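Local coordinates for carbohydrate-binding protein (Flavonifractor plautii, PDB 6N1B) that deacetylates N-acetylgalactosamine, acting in a gut bacterial pathway that converts type A blood antigen towards type O, at residues A[30-35]-A[389-394]; A[113-118]-A[140-145]; A[328-333]-A[354-359]. One frame throughout, in Å; residues are numbered along the deposited sequence.

Interaction 1. Residues A[30-35]-A[389-394]; sequences NKAPGY and IGYAEN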
loop_
_atom_site.group_PDB
_atom_site.type_symbol
_atom_site.label_atom_id
_atom_site.label_comp_id
_atom_site.label_asym_id
_atom_site.label_seq_id
_atom_site.Cartn_x
_atom_site.Cartn_y
_atom_site.Cartn_z
ATOM N N ASN A 30 1.233 3.827 18.715
ATOM C CA ASN A 30 1.997 5.015 19.096
ATOM C C ASN A 30 2.683 5.574 17.882
ATOM O O ASN A 30 3.562 4.896 17.299
ATOM C CB ASN A 30 3.019 4.560 20.137
ATOM C CG ASN A 30 2.333 4.079 21.430
ATOM O OD1 ASN A 30 2.710 2.921 21.868
ATOM N ND2 ASN A 30 1.445 4.801 21.914
ATOM N N LYS A 31 2.292 6.763 17.454
ATOM C CA LYS A 31 2.923 7.409 16.268
ATOM C C LYS A 31 4.323 7.884 16.638
ATOM O O LYS A 31 4.552 8.473 17.697
ATOM C CB LYS A 31 2.060 8.610 15.883
ATOM C CG LYS A 31 0.690 8.252 15.347
ATOM C CD LYS A 31 -0.162 9.549 15.182
ATOM C CE LYS A 31 -1.479 9.323 14.546
ATOM N NZ LYS A 31 -2.204 10.591 14.310
ATOM N N ALA A 32 5.241 7.589 15.718
ATOM C CA ALA A 32 6.588 8.112 15.851
ATOM C C ALA A 32 6.549 9.593 15.528
ATOM O O ALA A 32 5.851 10.030 14.653
ATOM C CB ALA A 32 7.570 7.419 14.927
ATOM N N PRO A 33 7.363 10.420 16.230
ATOM C CA PRO A 33 7.434 11.847 15.882
ATOM C C PRO A 33 7.897 12.077 14.444
ATOM O O PRO A 33 8.698 11.261 13.945
ATOM C CB PRO A 33 8.502 12.378 16.864
ATOM C CG PRO A 33 8.776 11.344 17.838
ATOM C CD PRO A 33 8.263 10.010 17.330
ATOM N N GLY A 34 7.403 13.141 13.852
ATOM C CA GLY A 34 7.826 13.483 12.477
ATOM C C GLY A 34 7.312 12.411 11.475
ATOM O O GLY A 34 6.234 11.831 11.723
ATOM N N TYR A 35 8.069 12.232 10.424
ATOM C CA TYR A 35 7.707 11.276 9.405
ATOM C C TYR A 35 8.961 10.720 8.765
ATOM O O TYR A 35 10.059 10.998 9.309
ATOM C CB TYR A 35 6.636 11.800 8.447
ATOM C CG TYR A 35 7.062 13.067 7.748
ATOM C CD1 TYR A 35 8.000 13.073 6.698
ATOM C CD2 TYR A 35 6.548 14.306 8.145
ATOM C CE1 TYR A 35 8.372 14.287 6.052
ATOM C CE2 TYR A 35 6.957 15.511 7.507
ATOM C CZ TYR A 35 7.839 15.492 6.460
ATOM O OH TYR A 35 8.255 16.634 5.834
ATOM N N ILE A 389 4.568 10.082 4.300
ATOM C CA ILE A 389 4.570 8.746 4.917
ATOM C C ILE A 389 5.331 8.807 6.210
ATOM O O ILE A 389 6.489 9.289 6.243
ATOM C CB ILE A 389 5.276 7.704 3.978
ATOM C CG1 ILE A 389 4.471 7.523 2.693
ATOM C CG2 ILE A 389 5.461 6.385 4.695
ATOM C CD1 ILE A 389 5.288 6.838 1.561
ATOM N N GLY A 390 4.693 8.303 7.269
ATOM C CA GLY A 390 5.276 8.168 8.594
ATOM C C GLY A 390 5.166 6.764 9.166
ATOM O O GLY A 390 5.006 5.826 8.380
ATOM N N TYR A 391 5.220 6.642 10.498
ATOM C CA TYR A 391 5.339 5.375 11.116
ATOM C C TYR A 391 4.698 5.378 12.464
ATOM O O TYR A 391 4.733 6.378 13.219
ATOM C CB TYR A 391 6.841 5.014 11.256
ATOM C CG TYR A 391 7.130 3.648 11.866
ATOM C CD1 TYR A 391 7.012 2.475 11.146
ATOM C CD2 TYR A 391 7.488 3.556 13.207
ATOM C CE1 TYR A 391 7.203 1.237 11.731
ATOM C CE2 TYR A 391 7.723 2.274 13.795
ATOM C CZ TYR A 391 7.595 1.140 13.010
ATOM O OH TYR A 391 7.818 -0.117 13.634
ATOM N N ALA A 392 4.066 4.234 12.840
ATOM C CA ALA A 392 3.504 4.007 14.152
ATOM C C ALA A 392 3.724 2.561 14.552
ATOM O O ALA A 392 3.887 1.702 13.701
ATOM C CB ALA A 392 2.036 4.364 14.081
ATOM N N GLU A 393 3.634 2.297 15.864
ATOM C CA GLU A 393 3.972 0.966 16.320
ATOM C C GLU A 393 3.311 0.687 17.644
ATOM O O GLU A 393 3.104 1.653 18.450
ATOM C CB GLU A 393 5.514 0.898 16.563
ATOM C CG GLU A 393 6.087 -0.520 16.833
ATOM C CD GLU A 393 7.616 -0.395 17.125
ATOM O OE1 GLU A 393 8.356 -0.148 16.129
ATOM O OE2 GLU A 393 7.950 -0.570 18.302
ATOM N N ASN A 394 3.053 -0.577 17.974
ATOM C CA ASN A 394 2.689 -0.924 19.357
ATOM C C ASN A 394 2.890 -2.448 19.487
ATOM O O ASN A 394 2.893 -3.175 18.458
ATOM C CB ASN A 394 1.213 -0.556 19.690
ATOM C CG ASN A 394 0.954 -0.359 21.164
ATOM O OD1 ASN A 394 1.887 -0.552 22.014
ATOM N ND2 ASN A 394 -0.238 0.074 21.484
HETATM O O HOH W 1 5.667 9.197 11.971
#
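Strand 30-31 adds an outer edge to the sheet of strand 385-395, an arrangement consistent with the Velcro closure of a beta-propeller, and sets Asn30 and Lys31 against Glu393 and Ala392. Asn30 and Glu393 form an antiparallel hydrogen-bonded pair, with Asn30 N to Glu393 O at 2.9 Å and Glu393 N to Asn30 O at 3.0 Å. The ladder runs on through Ala32 N, which donates to Tyr391 O over 2.8 Å, and between these rungs Lys31 and Ala392 stand as a non-hydrogen-bonded pair. Beyond Ala32 the chain lifts off the strand, and a water bridges the two chains: it accepts from Tyr391 N at 3.0 Å and lies within hydrogen-bonding distance of Ala32 O (2.8 Å) and Gly34 O (2.7 Å), with more acceptors around it than protons. The pairing is thus direct at one end and solvent-mediated in the loop that follows.

Side chains add modestly. The methyl of Ala32 meets the edge of the Tyr391 ring, its CB 4.2 Å from Tyr391 CD2. That tyrosine is pinned at its far end, where OH donates to the anti lone pair of Glu393 OE1 and also bonds Arg353. Tyr35 CB rests 3.3 Å from Ile389 O, but CG set between the backbone N and the carbonyl carbon (chi1 58°) leads the ring away, toward Trp329 and a bond from OH to Ala369 O. Pairing an N-terminal strand antiparallel to the last strand of the ring, within one sheet, is how propellers commonly close, as probably here.

Interaction 2. Residues A[113-118]-A[140-145]; sequences STRYHN and DDQGGG. With FUC (alpha-L-fucopyranose), chain B; GLA (alpha-D-galactopyranose), chain C.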
loop_
_atom_site.group_PDB
_atom_site.type_symbol
_atom_site.label_atom_id
_atom_site.label_comp_id
_atom_site.label_asym_id
_atom_site.label_seq_id
_atom_site.Cartn_x
_atom_site.Cartn_y
_atom_site.Cartn_z
ATOM N N SER A 113 0.395 11.962 -20.624
ATOM C CA SER A 113 -0.572 13.005 -20.404
ATOM C C SER A 113 -1.338 12.814 -19.142
ATOM O O SER A 113 -1.328 11.710 -18.582
ATOM C CB SER A 113 -1.535 13.261 -21.581
ATOM O OG SER A 113 -2.598 12.299 -21.466
ATOM N N THR A 114 -2.048 13.834 -18.707
ATOM C CA THR A 114 -2.902 13.811 -17.533
ATOM C C THR A 114 -4.224 13.033 -17.697
ATOM O O THR A 114 -4.980 12.919 -16.794
ATOM C CB THR A 114 -3.186 15.180 -16.936
ATOM O OG1 THR A 114 -3.796 15.976 -17.907
ATOM C CG2 THR A 114 -1.876 15.882 -16.456
ATOM N N ARG A 115 -4.460 12.452 -18.882
ATOM C CA ARG A 115 -5.579 11.555 -19.078
ATOM C C ARG A 115 -5.450 10.302 -18.219
ATOM O O ARG A 115 -6.463 9.688 -17.871
ATOM C CB ARG A 115 -5.714 11.164 -20.563
ATOM C CG ARG A 115 -6.830 10.116 -20.819
ATOM C CD ARG A 115 -7.026 9.905 -22.270
ATOM N NE ARG A 115 -7.986 8.850 -22.455
ATOM C CZ ARG A 115 -8.571 8.527 -23.574
ATOM N NH1 ARG A 115 -8.345 9.243 -24.715
ATOM N NH2 ARG A 115 -9.395 7.483 -23.563
ATOM N N TYR A 116 -4.203 9.905 -17.911
ATOM C CA TYR A 116 -3.877 8.627 -17.298
ATOM C C TYR A 116 -3.149 8.832 -15.980
ATOM O O TYR A 116 -2.461 9.863 -15.846
ATOM C CB TYR A 116 -2.921 7.809 -18.157
ATOM C CG TYR A 116 -3.449 7.633 -19.550
ATOM C CD1 TYR A 116 -4.304 6.561 -19.900
ATOM C CD2 TYR A 116 -3.046 8.477 -20.556
ATOM C CE1 TYR A 116 -4.842 6.389 -21.179
ATOM C CE2 TYR A 116 -3.586 8.337 -21.868
ATOM C CZ TYR A 116 -4.513 7.324 -22.165
ATOM O OH TYR A 116 -5.075 7.137 -23.420
ATOM N N HIS A 117 -3.300 7.915 -15.041
ATOM C CA HIS A 117 -2.400 7.989 -13.891
ATOM C C HIS A 117 -2.205 6.606 -13.310
ATOM O O HIS A 117 -3.072 5.721 -13.405
ATOM C CB HIS A 117 -2.904 8.986 -12.771
ATOM C CG HIS A 117 -3.978 8.385 -11.882
ATOM N ND1 HIS A 117 -5.284 8.191 -12.294
ATOM C CD2 HIS A 117 -3.945 8.003 -10.567
ATOM C CE1 HIS A 117 -5.976 7.698 -11.270
ATOM N NE2 HIS A 117 -5.186 7.555 -10.213
ATOM N N ASN A 118 -1.086 6.466 -12.623
ATOM C CA ASN A 118 -0.761 5.258 -11.844
ATOM C C ASN A 118 -1.076 5.531 -10.377
ATOM O O ASN A 118 -1.235 6.676 -9.942
ATOM C CB ASN A 118 0.710 4.911 -12.014
ATOM C CG ASN A 118 1.076 4.599 -13.447
ATOM O OD1 ASN A 118 2.090 5.242 -14.014
ATOM N ND2 ASN A 118 0.391 3.721 -14.050
ATOM N N ASP A 140 -6.986 4.784 -17.147
ATOM C CA ASP A 140 -7.437 5.786 -18.080
ATOM C C ASP A 140 -8.579 6.537 -17.420
ATOM O O ASP A 140 -9.637 5.977 -17.265
ATOM C CB ASP A 140 -7.927 5.083 -19.371
ATOM C CG ASP A 140 -8.486 6.026 -20.465
ATOM O OD1 ASP A 140 -8.595 7.223 -20.161
ATOM O OD2 ASP A 140 -8.767 5.485 -21.589
ATOM N N ASP A 141 -8.319 7.759 -16.960
ATOM C CA ASP A 141 -9.347 8.418 -16.220
ATOM C C ASP A 141 -10.468 9.007 -17.047
ATOM O O ASP A 141 -11.423 9.564 -16.497
ATOM C CB ASP A 141 -8.741 9.494 -15.339
ATOM C CG ASP A 141 -7.826 8.921 -14.250
ATOM O OD1 ASP A 141 -8.335 8.308 -13.258
ATOM O OD2 ASP A 141 -6.571 9.015 -14.442
ATOM N N GLN A 142 -10.338 8.963 -18.374
ATOM C CA GLN A 142 -11.409 9.500 -19.226
ATOM C C GLN A 142 -12.643 8.641 -19.224
ATOM O O GLN A 142 -12.570 7.431 -19.532
ATOM C CB GLN A 142 -10.882 9.649 -20.655
ATOM C CG GLN A 142 -11.880 10.312 -21.604
ATOM C CD GLN A 142 -11.287 10.820 -22.868
ATOM O OE1 GLN A 142 -11.835 10.585 -23.914
ATOM N NE2 GLN A 142 -10.202 11.581 -22.786
ATOM N N GLY A 143 -13.775 9.167 -18.876
ATOM C CA GLY A 143 -15.007 8.479 -19.001
ATOM C C GLY A 143 -15.254 8.032 -20.439
ATOM O O GLY A 143 -14.972 8.741 -21.421
ATOM N N GLY A 144 -15.647 6.769 -20.527
ATOM C CA GLY A 144 -15.811 6.104 -21.839
ATOM C C GLY A 144 -14.493 5.614 -22.494
ATOM O O GLY A 144 -14.472 5.153 -23.643
ATOM N N GLY A 145 -13.389 5.815 -21.744
ATOM C CA GLY A 145 -12.078 5.271 -22.075
ATOM C C GLY A 145 -11.956 3.761 -21.876
ATOM O O GLY A 145 -12.943 3.024 -21.827
HETATM C C1 FUC B . -7.414 11.682 -9.329
HETATM C C2 FUC B . -7.571 11.106 -10.746
HETATM C C3 FUC B . -8.158 12.179 -11.688
HETATM C C4 FUC B . -7.218 13.368 -11.736
HETATM C C5 FUC B . -7.074 13.932 -10.330
HETATM C C6 FUC B . -6.071 15.112 -10.164
HETATM O O2 FUC B . -8.512 9.989 -10.706
HETATM O O3 FUC B . -8.246 11.649 -13.038
HETATM O O4 FUC B . -5.962 12.950 -12.250
HETATM O O5 FUC B . -6.603 12.865 -9.449
HETATM C C1 GLA C . -8.320 9.213 -5.892
HETATM C C2 GLA C . -7.174 8.156 -6.038
HETATM C C3 GLA C . -6.999 7.798 -7.522
HETATM C C4 GLA C . -8.351 7.334 -8.178
HETATM C C5 GLA C . -9.486 8.350 -7.842
HETATM C C6 GLA C . -10.828 7.809 -8.131
HETATM O O2 GLA C . -5.952 8.807 -5.526
HETATM O O3 GLA C . -5.785 6.727 -7.729
HETATM O O4 GLA C . -8.598 6.085 -7.648
HETATM O O5 GLA C . -9.575 8.608 -6.372
HETATM O O6 GLA C . -11.922 8.800 -7.909
HETATM O O HOH W 2 -5.449 11.408 -14.485
HETATM O O HOH W 3 -6.899 5.204 -23.597
#
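Asp140 is gripped side-on by Arg115, one nitrogen to each carboxylate oxygen. The bond from Arg115 NE to Asp140 OD1 (2.9 Å) is almost straight, at 176°, and lies in the guanidinium plane; Arg115 NH2 reaches the syn lone pair of Asp140 OD2. An extended arginine chain, its CG trans to the backbone nitrogen (chi1 176°), carries the group this far. Asp140 OD1 also closes an Asx turn by accepting from Gln142 N, which comes from the other face of the carboxylate plane, while OD2 bonds Val146 N and a water shared with Tyr116 OH. The tyrosine ring packs against this aspartate, Tyr116 CE1 lying 3.7 Å from Asp140 CG.

At Asp141 the contact becomes part of the glycan pocket, on what is probably one blade of a propeller, where the loop leaving strand 131-140 lies beside the start of strand 116-126. Asp141 N donates to Arg115 O at 2.8 Å. The Asp141 carboxylate is nearly coplanar with the His117 ring, and its OD2 accepts from His117 ND1 on the syn lone pair at 2.6 Å. This bond fixes the ring's rotation and directs His117 NE2 to O3 of the alpha-galactose, 2.7 Å away. Fucose O2 donates to Asp141 OD1, which Tyr202 OH also bonds, and fucose C2 sits over one face of the imidazole.

Gln142 lays its amide over the Arg115 guanidinium, planes 19° apart, with Gln142 NE2 3.6 Å from Arg115 CZ; Tyr116 OH lies toward the other face. A type II turn then returns the chain to Gly145, whose CA approaches the guanidinium edge.

Interaction 3. Residues A[328-333]-A[354-359]; sequences SWDDFQ and VWYSAL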
loop_
_atom_site.group_PDB
_atom_site.type_symbol
_atom_site.label_atom_id
_atom_site.label_comp_id
_atom_site.label_asym_id
_atom_site.label_seq_id
_atom_site.Cartn_x
_atom_site.Cartn_y
_atom_site.Cartn_z
ATOM N N SER A 328 -1.072 19.345 12.478
ATOM C CA SER A 328 -0.092 18.232 12.361
ATOM C C SER A 328 -0.030 17.791 10.913
ATOM O O SER A 328 -0.996 17.941 10.123
ATOM C CB SER A 328 -0.483 17.089 13.252
ATOM O OG SER A 328 -0.257 17.510 14.576
ATOM N N TRP A 329 1.058 17.100 10.543
ATOM C CA TRP A 329 1.240 16.638 9.152
ATOM C C TRP A 329 0.186 15.583 8.753
ATOM O O TRP A 329 -0.002 15.361 7.549
ATOM C CB TRP A 329 2.659 16.085 8.937
ATOM C CG TRP A 329 2.956 14.805 9.634
ATOM C CD1 TRP A 329 3.481 14.602 10.925
ATOM C CD2 TRP A 329 2.729 13.474 9.120
ATOM N NE1 TRP A 329 3.637 13.281 11.206
ATOM C CE2 TRP A 329 3.147 12.580 10.139
ATOM C CE3 TRP A 329 2.281 12.948 7.907
ATOM C CZ2 TRP A 329 3.080 11.200 9.985
ATOM C CZ3 TRP A 329 2.242 11.606 7.718
ATOM C CH2 TRP A 329 2.626 10.731 8.757
ATOM N N ASP A 330 -0.465 14.960 9.743
ATOM C CA ASP A 330 -1.476 13.917 9.494
ATOM C C ASP A 330 -2.858 14.401 9.935
ATOM O O ASP A 330 -3.672 13.537 10.304
ATOM C CB ASP A 330 -1.049 12.617 10.116
ATOM C CG ASP A 330 -0.896 12.652 11.606
ATOM O OD1 ASP A 330 -1.066 13.738 12.259
ATOM O OD2 ASP A 330 -0.718 11.585 12.241
ATOM N N ASP A 331 -3.172 15.702 9.882
ATOM C CA ASP A 331 -4.422 16.203 10.441
ATOM C C ASP A 331 -5.638 16.125 9.528
ATOM O O ASP A 331 -6.751 16.390 10.051
ATOM C CB ASP A 331 -4.278 17.632 10.957
ATOM C CG ASP A 331 -4.170 18.626 9.825
ATOM O OD1 ASP A 331 -4.020 18.346 8.641
ATOM O OD2 ASP A 331 -4.242 19.908 10.253
ATOM N N PHE A 332 -5.491 15.749 8.251
ATOM C CA PHE A 332 -6.661 15.633 7.355
ATOM C C PHE A 332 -7.271 14.270 7.359
ATOM O O PHE A 332 -8.507 14.094 7.503
ATOM C CB PHE A 332 -6.384 16.123 5.963
ATOM C CG PHE A 332 -7.595 16.047 5.023
ATOM C CD1 PHE A 332 -8.704 16.808 5.264
ATOM C CD2 PHE A 332 -7.615 15.143 4.005
ATOM C CE1 PHE A 332 -9.829 16.663 4.488
ATOM C CE2 PHE A 332 -8.795 15.006 3.230
ATOM C CZ PHE A 332 -9.842 15.801 3.452
ATOM N N GLN A 333 -6.453 13.270 7.070
ATOM C CA GLN A 333 -6.917 11.880 6.996
ATOM C C GLN A 333 -5.728 10.963 7.156
ATOM O O GLN A 333 -4.602 11.388 6.779
ATOM C CB GLN A 333 -7.652 11.608 5.686
ATOM C CG GLN A 333 -6.796 11.396 4.490
ATOM C CD GLN A 333 -7.529 11.498 3.181
ATOM O OE1 GLN A 333 -8.649 10.751 2.994
ATOM N NE2 GLN A 333 -7.066 12.236 2.278
ATOM N N VAL A 354 3.801 -0.221 11.571
ATOM C CA VAL A 354 2.871 0.344 10.606
ATOM C C VAL A 354 3.492 1.508 9.926
ATOM O O VAL A 354 3.786 2.555 10.580
ATOM C CB VAL A 354 1.511 0.696 11.209
ATOM C CG1 VAL A 354 0.565 1.253 10.166
ATOM C CG2 VAL A 354 0.933 -0.543 11.961
ATOM N N TRP A 355 3.700 1.470 8.636
ATOM C CA TRP A 355 4.136 2.625 7.774
ATOM C C TRP A 355 2.871 3.200 7.255
ATOM O O TRP A 355 2.161 2.594 6.437
ATOM C CB TRP A 355 5.109 2.153 6.705
ATOM C CG TRP A 355 6.432 1.675 7.246
ATOM C CD1 TRP A 355 7.545 2.438 7.321
ATOM C CD2 TRP A 355 6.779 0.375 7.786
ATOM N NE1 TRP A 355 8.537 1.683 7.922
ATOM C CE2 TRP A 355 8.117 0.415 8.178
ATOM C CE3 TRP A 355 6.089 -0.849 7.954
ATOM C CZ2 TRP A 355 8.741 -0.661 8.772
ATOM C CZ3 TRP A 355 6.704 -1.909 8.496
ATOM C CH2 TRP A 355 8.032 -1.813 8.921
ATOM N N TYR A 356 2.467 4.389 7.785
ATOM C CA TYR A 356 1.214 5.006 7.430
ATOM C C TYR A 356 1.384 6.208 6.581
ATOM O O TYR A 356 2.250 7.052 6.876
ATOM C CB TYR A 356 0.329 5.303 8.657
ATOM C CG TYR A 356 0.661 6.506 9.527
ATOM C CD1 TYR A 356 1.581 6.392 10.575
ATOM C CD2 TYR A 356 0.005 7.645 9.385
ATOM C CE1 TYR A 356 1.811 7.474 11.461
ATOM C CE2 TYR A 356 0.174 8.702 10.254
ATOM C CZ TYR A 356 1.032 8.647 11.293
ATOM O OH TYR A 356 1.231 9.649 12.184
ATOM N N SER A 357 0.612 6.360 5.530
ATOM C CA SER A 357 0.573 7.623 4.830
ATOM C C SER A 357 -0.551 8.484 5.338
ATOM O O SER A 357 -1.518 7.961 5.975
ATOM C CB SER A 357 0.589 7.428 3.328
ATOM O OG SER A 357 -0.613 6.825 2.812
ATOM N N ALA A 358 -0.419 9.793 5.158
ATOM C CA ALA A 358 -1.431 10.733 5.645
ATOM C C ALA A 358 -1.284 12.037 4.884
ATOM O O ALA A 358 -0.372 12.234 4.096
ATOM C CB ALA A 358 -1.332 10.923 7.143
ATOM N N LEU A 359 -2.256 12.918 5.136
ATOM C CA LEU A 359 -2.278 14.261 4.509
ATOM C C LEU A 359 -2.560 15.301 5.591
ATOM O O LEU A 359 -3.296 15.032 6.524
ATOM C CB LEU A 359 -3.380 14.360 3.439
ATOM C CG LEU A 359 -3.187 13.569 2.168
ATOM C CD1 LEU A 359 -3.493 12.092 2.302
ATOM C CD2 LEU A 359 -4.003 14.168 1.078
#
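Trp329 and Tyr356 set their rings near parallel, 28° apart, but slid so that they barely overlap: the centroid of the indole's six-membered ring is 5.1 Å from that of the phenol. Trp329 CH2 comes within 3.5 Å of Tyr356 CE2. Asp330 CB lies over the centre of one indole face, folded back from the next residue, and the methyl of Ala358 approaches Trp329 CZ3 obliquely, its CB at 3.7 Å. The Tyr356 ring has Asp330 OD2 at its edge, near the ring plane, and the Phe332 ring likewise receives Leu359 CB at its edge. With chi1 at 69°, Trp329 CG is tucked between backbone N and carbonyl, which lets the indole lean over residues 354-359; Tyr35 meets the same indole edge-to-face.

Just after the type I turn from Ser328 to Asp331, the backbone joins the sheet. Phe332 N donates to Leu359 O at 2.9 Å, and Leu359 N returns a longer bond to Gln333 O at 3.2 Å, starting the antiparallel pairing of strand 333-342 with strand 351-361. Ala358 CB fits closely beneath the turn, 3.4 Å from Asp330 CB, and the Leu359 side chain runs alongside that of Gln333, pointing the same way.

Tyr356 OH donates to Asp330 OD2 over 2.7 Å, approaching from above the carboxylate plane, 36° out of it. The same oxygen forms a salt bridge with Lys31, and Asp330 OD1 bonds a glycerol probably left from crystallisation. An ammonium group and a hydroxyl converging on one oxygen of a buried side chain would probably favour the ionised carboxylate.

In the fold
Interactions 1 and 3 are adjoining parts of one sheet, their centres 9 Å apart. Strands 385-395 and 351-361 are neighbours in it, with Gly390 N and Tyr356 O probably hydrogen-bonded at 2.8 Å, and Lys31 NZ meets Asp330 OD2 at 2.7 Å, tying the N-terminal strand to the turn at residues 328-333. Interaction 2 belongs to another sheet, across the chain's centre from interaction 1, with its centre about 34 Å from that of interaction 1 and 27 Å from that of interaction 3. It alone of the three touches the fucose and alpha-galactose. Interaction 3 nevertheless leads toward the pocket: the side chain of Gln333 comes within about 7 Å of the bound beta-galactose, nearest atoms, and strand 333-342 supplies the pocket residue Tyr335.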